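Local coordinates for Na-translocating NADH-quinone reductase subunit C NqrC (Shewanella oneidensis, PDB 4XHF), which is a flavoprotein subunit, here a soluble fragment whose FMN-binding domain holds flavin mononucleotide, at residues Ser66-Leu71 against Val119-Asp124; Ser131-Phe136 against Tyr148-Pro153; Lys37-Gln42 against Asn57-Ile62. One frame throughout, in Å; residues are numbered along the deposited sequence.

Interaction 1: Ser66-Leu71 against Val119-Asp124; sequences SVKPLL and VFKVFD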
loop_
_atom_site.group_PDB
_atom_site.type_symbol
_atom_site.label_atom_id
_atom_site.label_comp_id
_atom_site.label_asym_id
_atom_site.label_seq_id
_atom_site.Cartn_x
_atom_site.Cartn_y
_atom_site.Cartn_z
ATOM N N SER A 66 0.462 -6.060 17.748
ATOM C CA SER A 66 -0.743 -6.082 16.923
ATOM C C SER A 66 -0.486 -6.300 15.432
ATOM O O SER A 66 -1.437 -6.365 14.653
ATOM C CB SER A 66 -1.516 -4.774 17.113
ATOM O OG SER A 66 -1.957 -4.638 18.453
ATOM N N VAL A 67 0.780 -6.417 15.037
ATOM C CA VAL A 67 1.117 -6.564 13.622
ATOM C C VAL A 67 2.031 -7.763 13.387
ATOM O O VAL A 67 2.971 -8.005 14.146
ATOM C CB VAL A 67 1.792 -5.289 13.060
ATOM C CG1 VAL A 67 2.041 -5.427 11.564
ATOM C CG2 VAL A 67 0.930 -4.063 13.323
ATOM N N LYS A 68 1.728 -8.506 12.325
ATOM C CA LYS A 68 2.527 -9.648 11.897
ATOM C C LYS A 68 3.078 -9.403 10.496
ATOM O O LYS A 68 2.354 -9.557 9.512
ATOM C CB LYS A 68 1.689 -10.927 11.917
ATOM C CG LYS A 68 2.437 -12.169 11.468
ATOM C CD LYS A 68 1.646 -13.436 11.779
ATOM C CE LYS A 68 1.520 -14.331 10.558
ATOM N NZ LYS A 68 0.558 -15.457 10.750
ATOM N N PRO A 69 4.356 -9.003 10.397
ATOM C CA PRO A 69 4.955 -8.818 9.072
ATOM C C PRO A 69 5.111 -10.141 8.332
ATOM O O PRO A 69 5.440 -11.156 8.946
ATOM C CB PRO A 69 6.324 -8.197 9.381
ATOM C CG PRO A 69 6.214 -7.668 10.770
ATOM C CD PRO A 69 5.272 -8.589 11.472
ATOM N N LEU A 70 4.868 -10.116 7.027
ATOM C CA LEU A 70 4.949 -11.312 6.201
ATOM C C LEU A 70 5.611 -11.013 4.872
ATOM O O LEU A 70 5.339 -9.988 4.252
ATOM C CB LEU A 70 3.558 -11.889 5.944
ATOM C CG LEU A 70 2.803 -12.467 7.136
ATOM C CD1 LEU A 70 1.365 -12.741 6.749
ATOM C CD2 LEU A 70 3.476 -13.737 7.611
ATOM N N LEU A 71 6.486 -11.915 4.444
ATOM C CA LEU A 71 7.012 -11.892 3.091
ATOM C C LEU A 71 6.265 -12.959 2.304
ATOM O O LEU A 71 6.311 -14.135 2.657
ATOM C CB LEU A 71 8.521 -12.146 3.080
ATOM C CG LEU A 71 9.233 -11.982 1.735
ATOM C CD1 LEU A 71 9.178 -10.532 1.260
ATOM C CD2 LEU A 71 10.674 -12.472 1.827
ATOM N N VAL A 119 4.115 -7.765 3.391
ATOM C CA VAL A 119 2.775 -7.347 3.777
ATOM C C VAL A 119 2.630 -7.439 5.289
ATOM O O VAL A 119 3.457 -8.054 5.961
ATOM C CB VAL A 119 1.689 -8.205 3.090
ATOM C CG1 VAL A 119 1.783 -8.067 1.583
ATOM C CG2 VAL A 119 1.815 -9.667 3.492
ATOM N N PHE A 120 1.576 -6.822 5.814
ATOM C CA PHE A 120 1.350 -6.767 7.254
ATOM C C PHE A 120 -0.092 -7.103 7.612
ATOM O O PHE A 120 -1.018 -6.446 7.147
ATOM C CB PHE A 120 1.693 -5.378 7.794
ATOM C CG PHE A 120 3.068 -4.909 7.434
ATOM C CD1 PHE A 120 3.296 -4.234 6.247
ATOM C CD2 PHE A 120 4.132 -5.130 8.290
ATOM C CE1 PHE A 120 4.563 -3.797 5.917
ATOM C CE2 PHE A 120 5.400 -4.696 7.967
ATOM C CZ PHE A 120 5.616 -4.028 6.779
ATOM N N LYS A 121 -0.273 -8.129 8.437
ATOM C CA LYS A 121 -1.576 -8.427 9.017
ATOM C C LYS A 121 -1.721 -7.641 10.311
ATOM O O LYS A 121 -0.830 -7.676 11.157
ATOM C CB LYS A 121 -1.739 -9.924 9.282
ATOM C CG LYS A 121 -1.894 -10.775 8.031
ATOM C CD LYS A 121 -2.057 -12.244 8.388
ATOM C CE LYS A 121 -2.189 -13.113 7.152
ATOM N NZ LYS A 121 -2.325 -14.553 7.504
ATOM N N VAL A 122 -2.838 -6.932 10.458
ATOM C CA VAL A 122 -3.074 -6.093 11.630
ATOM C C VAL A 122 -4.270 -6.609 12.425
ATOM O O VAL A 122 -5.329 -6.881 11.860
ATOM C CB VAL A 122 -3.316 -4.626 11.230
ATOM C CG1 VAL A 122 -3.378 -3.738 12.466
ATOM C CG2 VAL A 122 -2.223 -4.148 10.278
ATOM N N PHE A 123 -4.089 -6.735 13.737
ATOM C CA PHE A 123 -5.118 -7.270 14.625
ATOM C C PHE A 123 -5.546 -6.235 15.662
ATOM O O PHE A 123 -4.725 -5.457 16.148
ATOM C CB PHE A 123 -4.607 -8.530 15.330
ATOM C CG PHE A 123 -4.128 -9.600 14.390
ATOM C CD1 PHE A 123 -4.999 -10.567 13.917
ATOM C CD2 PHE A 123 -2.806 -9.639 13.979
ATOM C CE1 PHE A 123 -4.561 -11.550 13.053
ATOM C CE2 PHE A 123 -2.364 -10.620 13.115
ATOM C CZ PHE A 123 -3.243 -11.576 12.652
ATOM N N ASP A 124 -6.831 -6.229 16.003
ATOM C CA ASP A 124 -7.327 -5.358 17.057
ATOM C C ASP A 124 -6.970 -5.949 18.414
ATOM O O ASP A 124 -6.352 -7.012 18.489
ATOM C CB ASP A 124 -8.841 -5.157 16.937
ATOM C CG ASP A 124 -9.613 -6.468 16.932
ATOM O OD1 ASP A 124 -9.130 -7.467 17.504
ATOM O OD2 ASP A 124 -10.720 -6.497 16.354
HETATM O O HOH W 1 -3.673 -6.913 19.204
HETATM O O HOH W 2 -4.841 -2.850 17.641
#
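Val119 and Leu70 face each other as an antiparallel hydrogen-bonded pair, and each backbone N donates to the other's O. Val119 CG2 sits between its own backbone N and carbonyl carbon, which brings it to 3.7 Å from Leu70 CB. Phe120 is paired with Pro69 without backbone bonds. Its ring slants past the proline, with Phe120 CE2 3.9 Å from Pro69 CB, while Phe120 CB meets Val67 CG1 at 3.8 Å. Lys121 forms the next hydrogen-bonded pair, with Lys68. Lys121 N reaches Lys68 O from above the carbonyl plane, and that bond is the longest of the set at 3.2 Å. The Lys121 side chain is extended beyond CG, and Lys121 CE lies 3.6 Å from Leu70 CD1. Lys121 NZ ends 4.4 Å from Lys68 NZ, a like-charge approach on the face shared with Leu70 and Val119, where helix 241-249 packs on Val119 and Lys121. Val122 stands opposite Val67, and its CA-H points at Ser66 O. Phe123 N donates to the same Ser66 O at 2.8 Å, and the Phe123 ring turns its edge toward Lys68 CB. At Asp124 a water donates to the backbone O and also bonds Ser66 OG. Helix 29-48 packs on Val67 and Phe120 across the other face. This is a regular pairing of antiparallel strands in the central sheet, starting where helix 58-66 gives way to strand 67-73.

Interaction 2: Ser131-Phe136 against Tyr148-Pro153; sequences SVVVPF and YVAVEP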
loop_
_atom_site.group_PDB
_atom_site.type_symbol
_atom_site.label_atom_id
_atom_site.label_comp_id
_atom_site.label_asym_id
_atom_site.label_seq_id
_atom_site.Cartn_x
_atom_site.Cartn_y
_atom_site.Cartn_z
ATOM N N SER A 131 -7.075 -5.512 9.587
ATOM C CA SER A 131 -6.796 -5.143 8.209
ATOM C C SER A 131 -5.514 -5.806 7.737
ATOM O O SER A 131 -4.761 -6.367 8.533
ATOM C CB SER A 131 -6.685 -3.620 8.062
ATOM O OG SER A 131 -5.547 -3.117 8.740
ATOM N N VAL A 132 -5.285 -5.751 6.430
ATOM C CA VAL A 132 -4.019 -6.170 5.852
ATOM C C VAL A 132 -3.432 -4.979 5.108
ATOM O O VAL A 132 -4.061 -4.430 4.203
ATOM C CB VAL A 132 -4.181 -7.373 4.898
ATOM C CG1 VAL A 132 -2.821 -7.838 4.387
ATOM C CG2 VAL A 132 -4.897 -8.519 5.601
ATOM N N VAL A 133 -2.239 -4.565 5.519
ATOM C CA VAL A 133 -1.562 -3.435 4.900
ATOM C C VAL A 133 -0.563 -3.946 3.871
ATOM O O VAL A 133 0.301 -4.767 4.190
ATOM C CB VAL A 133 -0.839 -2.566 5.946
ATOM C CG1 VAL A 133 -0.315 -1.289 5.306
ATOM C CG2 VAL A 133 -1.776 -2.238 7.106
ATOM N N VAL A 134 -0.691 -3.458 2.640
ATOM C CA VAL A 134 0.191 -3.868 1.552
ATOM C C VAL A 134 0.861 -2.657 0.908
ATOM O O VAL A 134 0.268 -1.582 0.834
ATOM C CB VAL A 134 -0.572 -4.657 0.466
ATOM C CG1 VAL A 134 -1.220 -5.887 1.065
ATOM C CG2 VAL A 134 -1.621 -3.782 -0.214
ATOM N N PRO A 135 2.105 -2.829 0.441
ATOM C CA PRO A 135 2.796 -1.753 -0.272
ATOM C C PRO A 135 2.308 -1.616 -1.707
ATOM O O PRO A 135 2.019 -2.618 -2.360
ATOM C CB PRO A 135 4.258 -2.197 -0.236
ATOM C CG PRO A 135 4.182 -3.682 -0.213
ATOM C CD PRO A 135 2.969 -4.008 0.612
ATOM N N PHE A 136 2.216 -0.383 -2.188
ATOM C CA PHE A 136 1.909 -0.139 -3.585
ATOM C C PHE A 136 2.752 1.028 -4.057
ATOM O O PHE A 136 3.119 1.901 -3.271
ATOM C CB PHE A 136 0.420 0.150 -3.785
ATOM C CG PHE A 136 0.022 1.545 -3.423
ATOM C CD1 PHE A 136 0.023 1.956 -2.104
ATOM C CD2 PHE A 136 -0.353 2.445 -4.401
ATOM C CE1 PHE A 136 -0.346 3.237 -1.765
ATOM C CE2 PHE A 136 -0.721 3.729 -4.070
ATOM C CZ PHE A 136 -0.718 4.126 -2.749
ATOM N N TYR A 148 1.336 2.859 1.153
ATOM C CA TYR A 148 0.710 1.653 1.684
ATOM C C TYR A 148 -0.807 1.804 1.675
ATOM O O TYR A 148 -1.327 2.901 1.885
ATOM C CB TYR A 148 1.200 1.363 3.110
ATOM C CG TYR A 148 2.675 1.043 3.209
ATOM C CD1 TYR A 148 3.136 -0.261 3.089
ATOM C CD2 TYR A 148 3.609 2.048 3.425
ATOM C CE1 TYR A 148 4.484 -0.555 3.179
ATOM C CE2 TYR A 148 4.959 1.764 3.517
ATOM C CZ TYR A 148 5.391 0.461 3.393
ATOM O OH TYR A 148 6.732 0.172 3.482
ATOM N N VAL A 149 -1.503 0.700 1.413
ATOM C CA VAL A 149 -2.959 0.645 1.509
ATOM C C VAL A 149 -3.388 -0.435 2.494
ATOM O O VAL A 149 -3.012 -1.600 2.356
ATOM C CB VAL A 149 -3.616 0.355 0.147
ATOM C CG1 VAL A 149 -5.136 0.322 0.275
ATOM C CG2 VAL A 149 -3.200 1.390 -0.870
ATOM N N ALA A 150 -4.176 -0.033 3.486
ATOM C CA ALA A 150 -4.767 -0.965 4.436
ATOM C C ALA A 150 -6.167 -1.325 3.968
ATOM O O ALA A 150 -6.986 -0.441 3.725
ATOM C CB ALA A 150 -4.807 -0.359 5.827
ATOM N N VAL A 151 -6.433 -2.620 3.833
ATOM C CA VAL A 151 -7.739 -3.093 3.393
ATOM C C VAL A 151 -8.380 -3.935 4.492
ATOM O O VAL A 151 -7.690 -4.651 5.213
ATOM C CB VAL A 151 -7.636 -3.917 2.085
ATOM C CG1 VAL A 151 -7.142 -3.042 0.947
ATOM C CG2 VAL A 151 -6.718 -5.118 2.260
ATOM N N GLU A 152 -9.697 -3.829 4.622
ATOM C CA GLU A 152 -10.435 -4.610 5.607
ATOM C C GLU A 152 -10.452 -6.084 5.193
ATOM O O GLU A 152 -10.134 -6.406 4.048
ATOM C CB GLU A 152 -11.861 -4.072 5.758
ATOM C CG GLU A 152 -11.934 -2.619 6.219
ATOM C CD GLU A 152 -13.346 -2.179 6.568
ATOM O OE1 GLU A 152 -14.290 -2.964 6.343
ATOM O OE2 GLU A 152 -13.510 -1.049 7.073
ATOM N N PRO A 153 -10.815 -6.984 6.125
ATOM C CA PRO A 153 -10.807 -8.430 5.863
ATOM C C PRO A 153 -11.708 -8.887 4.712
ATOM O O PRO A 153 -11.621 -10.053 4.329
ATOM C CB PRO A 153 -11.295 -9.022 7.190
ATOM C CG PRO A 153 -10.912 -8.022 8.206
ATOM C CD PRO A 153 -11.131 -6.702 7.536
#
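Val149 CG2 lies over one face of the Phe136 ring, 3.5 Å from Phe136 CD1. The two side chains cross at about a right angle. Phe136 has CG between its backbone N and carbonyl carbon (chi1 79°), and this folds the ring back toward the partner strand. The edge of the same ring meets the backbone of Tyr148, with Phe136 CE1 3.4 Å from Tyr148 N. On the other face of the sheet, Tyr148 lays its ring obliquely by Pro135, Tyr148 CE1 to Pro135 CB being 3.8 Å. Tyr148 CB meets Val133 CG1, and Val133 CG2 touches Ala150 CB at 3.8 Å. Two pairs of backbone bonds set this register. Val134 and Val149 exchange bonds in both directions, and so do Val132 and Val151. Val149 N meets Val134 O almost head-on, with a C=O...N angle of 163°. Val151 N instead comes to Val132 O from above the carbonyl plane. Val151 CG2 also lies 3.4 Å from Val132 O. Every touching residue is buried. The strands form a beta hairpin, strand 129-139 with strand 144-151. Helix 29-48 covers Val133, Tyr148 and Ala150, while helix 221-234 packs on Phe136 and Val149 from the opposite face. Strand 113-123 flanks the hairpin on one side, and strand 158-165 pairs with it on the other.

Interaction 3: Lys37-Gln42 against Asn57-Ile62; sequences KRDELQ and NEFRDI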
loop_
_atom_site.group_PDB
_atom_site.type_symbol
_atom_site.label_atom_id
_atom_site.label_comp_id
_atom_site.label_asym_id
_atom_site.label_seq_id
_atom_site.Cartn_x
_atom_site.Cartn_y
_atom_site.Cartn_z
ATOM N N LYS A 37 14.480 3.810 9.377
ATOM C CA LYS A 37 13.499 3.414 8.371
ATOM C C LYS A 37 12.478 2.435 8.942
ATOM O O LYS A 37 11.322 2.415 8.518
ATOM C CB LYS A 37 14.196 2.790 7.159
ATOM C CG LYS A 37 15.186 3.714 6.461
ATOM C CD LYS A 37 14.500 4.857 5.721
ATOM C CE LYS A 37 13.790 4.373 4.461
ATOM N NZ LYS A 37 13.303 5.504 3.622
ATOM N N ARG A 38 12.906 1.622 9.902
ATOM C CA ARG A 38 12.007 0.664 10.529
ATOM C C ARG A 38 10.972 1.388 11.383
ATOM O O ARG A 38 9.820 0.969 11.459
ATOM C CB ARG A 38 12.789 -0.338 11.380
ATOM C CG ARG A 38 12.048 -1.647 11.601
ATOM C CD ARG A 38 12.821 -2.600 12.499
ATOM N NE ARG A 38 14.216 -2.748 12.086
ATOM C CZ ARG A 38 15.244 -2.101 12.634
ATOM N NH1 ARG A 38 15.057 -1.248 13.637
ATOM N NH2 ARG A 38 16.470 -2.314 12.177
ATOM N N ASP A 39 11.390 2.475 12.026
ATOM C CA ASP A 39 10.477 3.288 12.825
ATOM C C ASP A 39 9.431 3.957 11.942
ATOM O O ASP A 39 8.242 3.939 12.253
ATOM C CB ASP A 39 11.242 4.353 13.613
ATOM C CG ASP A 39 12.030 3.777 14.775
ATOM O OD1 ASP A 39 11.745 2.633 15.191
ATOM O OD2 ASP A 39 12.930 4.479 15.281
ATOM N N GLU A 40 9.883 4.557 10.845
ATOM C CA GLU A 40 8.978 5.176 9.884
ATOM C C GLU A 40 8.023 4.135 9.309
ATOM O O GLU A 40 6.825 4.384 9.179
ATOM C CB GLU A 40 9.767 5.855 8.760
ATOM C CG GLU A 40 10.612 7.037 9.227
ATOM C CD GLU A 40 11.570 7.547 8.165
ATOM O OE1 GLU A 40 11.585 6.988 7.048
ATOM O OE2 GLU A 40 12.311 8.513 8.451
ATOM N N LEU A 41 8.564 2.967 8.977
ATOM C CA LEU A 41 7.771 1.858 8.460
ATOM C C LEU A 41 6.652 1.473 9.423
ATOM O O LEU A 41 5.492 1.367 9.030
ATOM C CB LEU A 41 8.671 0.651 8.194
ATOM C CG LEU A 41 7.999 -0.622 7.677
ATOM C CD1 LEU A 41 7.324 -0.375 6.341
ATOM C CD2 LEU A 41 9.016 -1.741 7.555
ATOM N N GLN A 42 7.010 1.268 10.687
ATOM C CA GLN A 42 6.042 0.886 11.709
ATOM C C GLN A 42 4.941 1.933 11.841
ATOM O O GLN A 42 3.765 1.596 11.969
ATOM C CB GLN A 42 6.742 0.677 13.055
ATOM C CG GLN A 42 7.551 -0.614 13.135
ATOM C CD GLN A 42 8.277 -0.776 14.458
ATOM O OE1 GLN A 42 8.833 0.180 14.996
ATOM N NE2 GLN A 42 8.271 -1.993 14.990
ATOM N N ASN A 57 7.519 6.384 22.245
ATOM C CA ASN A 57 7.951 5.266 21.411
ATOM C C ASN A 57 7.043 4.050 21.570
ATOM O O ASN A 57 7.404 2.941 21.176
ATOM C CB ASN A 57 9.392 4.878 21.751
ATOM C CG ASN A 57 10.390 5.972 21.417
ATOM O OD1 ASN A 57 10.177 6.765 20.498
ATOM N ND2 ASN A 57 11.490 6.015 22.160
ATOM N N GLU A 58 5.863 4.263 22.144
ATOM C CA GLU A 58 4.908 3.182 22.362
ATOM C C GLU A 58 4.488 2.517 21.056
ATOM O O GLU A 58 4.030 1.376 21.061
ATOM C CB GLU A 58 3.668 3.704 23.092
ATOM C CG GLU A 58 3.896 4.019 24.564
ATOM C CD GLU A 58 2.718 4.735 25.200
ATOM O OE1 GLU A 58 1.642 4.794 24.569
ATOM O OE2 GLU A 58 2.870 5.239 26.332
ATOM N N PHE A 59 4.642 3.228 19.942
ATOM C CA PHE A 59 4.244 2.699 18.639
ATOM C C PHE A 59 5.011 1.421 18.305
ATOM O O PHE A 59 4.501 0.552 17.597
ATOM C CB PHE A 59 4.461 3.742 17.540
ATOM C CG PHE A 59 5.902 3.974 17.199
ATOM C CD1 PHE A 59 6.662 4.870 17.927
ATOM C CD2 PHE A 59 6.498 3.294 16.151
ATOM C CE1 PHE A 59 7.991 5.083 17.617
ATOM C CE2 PHE A 59 7.825 3.503 15.837
ATOM C CZ PHE A 59 8.573 4.399 16.570
ATOM N N ARG A 60 6.237 1.312 18.811
ATOM C CA ARG A 60 7.048 0.117 18.599
ATOM C C ARG A 60 6.418 -1.086 19.288
ATOM O O ARG A 60 6.353 -2.177 18.722
ATOM C CB ARG A 60 8.469 0.327 19.120
ATOM C CG ARG A 60 9.257 1.397 18.386
ATOM C CD ARG A 60 10.750 1.244 18.641
ATOM N NE ARG A 60 11.542 2.325 18.050
ATOM C CZ ARG A 60 12.091 3.333 18.729
ATOM N NH1 ARG A 60 11.952 3.431 20.048
ATOM N NH2 ARG A 60 12.793 4.253 18.082
ATOM N N ASP A 61 5.958 -0.875 20.517
ATOM C CA ASP A 61 5.337 -1.934 21.303
ATOM C C ASP A 61 3.981 -2.307 20.716
ATOM O O ASP A 61 3.604 -3.476 20.689
ATOM C CB ASP A 61 5.174 -1.502 22.763
ATOM C CG ASP A 61 6.445 -0.913 23.350
ATOM O OD1 ASP A 61 7.545 -1.253 22.867
ATOM O OD2 ASP A 61 6.340 -0.109 24.301
ATOM N N ILE A 62 3.249 -1.301 20.251
ATOM C CA ILE A 62 1.936 -1.517 19.659
ATOM C C ILE A 62 2.077 -2.314 18.367
ATOM O O ILE A 62 1.309 -3.240 18.112
ATOM C CB ILE A 62 1.220 -0.175 19.391
ATOM C CG1 ILE A 62 0.894 0.505 20.723
ATOM C CG2 ILE A 62 -0.066 -0.385 18.587
ATOM C CD1 ILE A 62 0.454 1.943 20.605
HETATM O O HOH W 3 8.865 -3.147 17.441
#
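Phe59 reaches helix 29-48 with its ring, Phe59 CE2 lying 3.6 Å from Asp39 O. This is the packed part of the contact, where Phe59 and Gln42 are both buried. The Gln42 amide stands almost perpendicular to the Phe59 ring, at 86°, with Gln42 OE1 3.6 Å from Phe59 CE2 and equally near Arg60 CG. Arg60 CG sits over one face of the ring, offset toward the rim, so the two neighbours pack on each other as well as on the other helix. A water links the buried Gln42 to the second helix: it accepts from Gln42 NE2 at 2.8 Å and donates to Arg60 O. The more open side holds Asp39 and Arg60, both partly exposed. Arg60 grips the carboxylate of Asp39 side-on with two nitrogens, one to each oxygen. Arg60 NE donates to Asp39 OD1 at 2.9 Å, and Arg60 NH2 donates to Asp39 OD2 at 2.8 Å. Both bonds are nearly straight. The oxygens lie close to the guanidinium plane, but the nitrogens approach from above the carboxylate plane, and the two planes are 47° apart. The paired bonds would restrain rotation of both groups. Arg60 gets there by a chain extended from CG to NE. Only 217 Å² is buried in all. Segments 37-42 and 58-62 cross at 67°, in a contact made by four side chains, Asp39, Gln42, Phe59 and Arg60. It is a helix-helix packing pinned by a bidentate Arg-Asp salt bridge, and it fastens the short helix 58-66 to the long N-terminal helix 29-48.

From the N terminus, interaction 3 comes first and closes the loop between helix 29-48 and helix 58-66. The chain then passes directly from helix 58-66 into strand 67-73, where interaction 1 begins, and a long excursion of 47 residues returns it at Val119-Asp124. Interaction 2 follows as a short hairpin closure. The three are in series, and none nests in or crosses another. Interactions 1 and 2 belong to one sheet, since Phe120 O and Val133 N, and Val122 N and Ser131 O, probably bond between neighbouring strands. Leu41 of segment 37-42 packs on Phe120, tying helix 29-48 to interaction 1, and Tyr148 of interaction 2 also packs there.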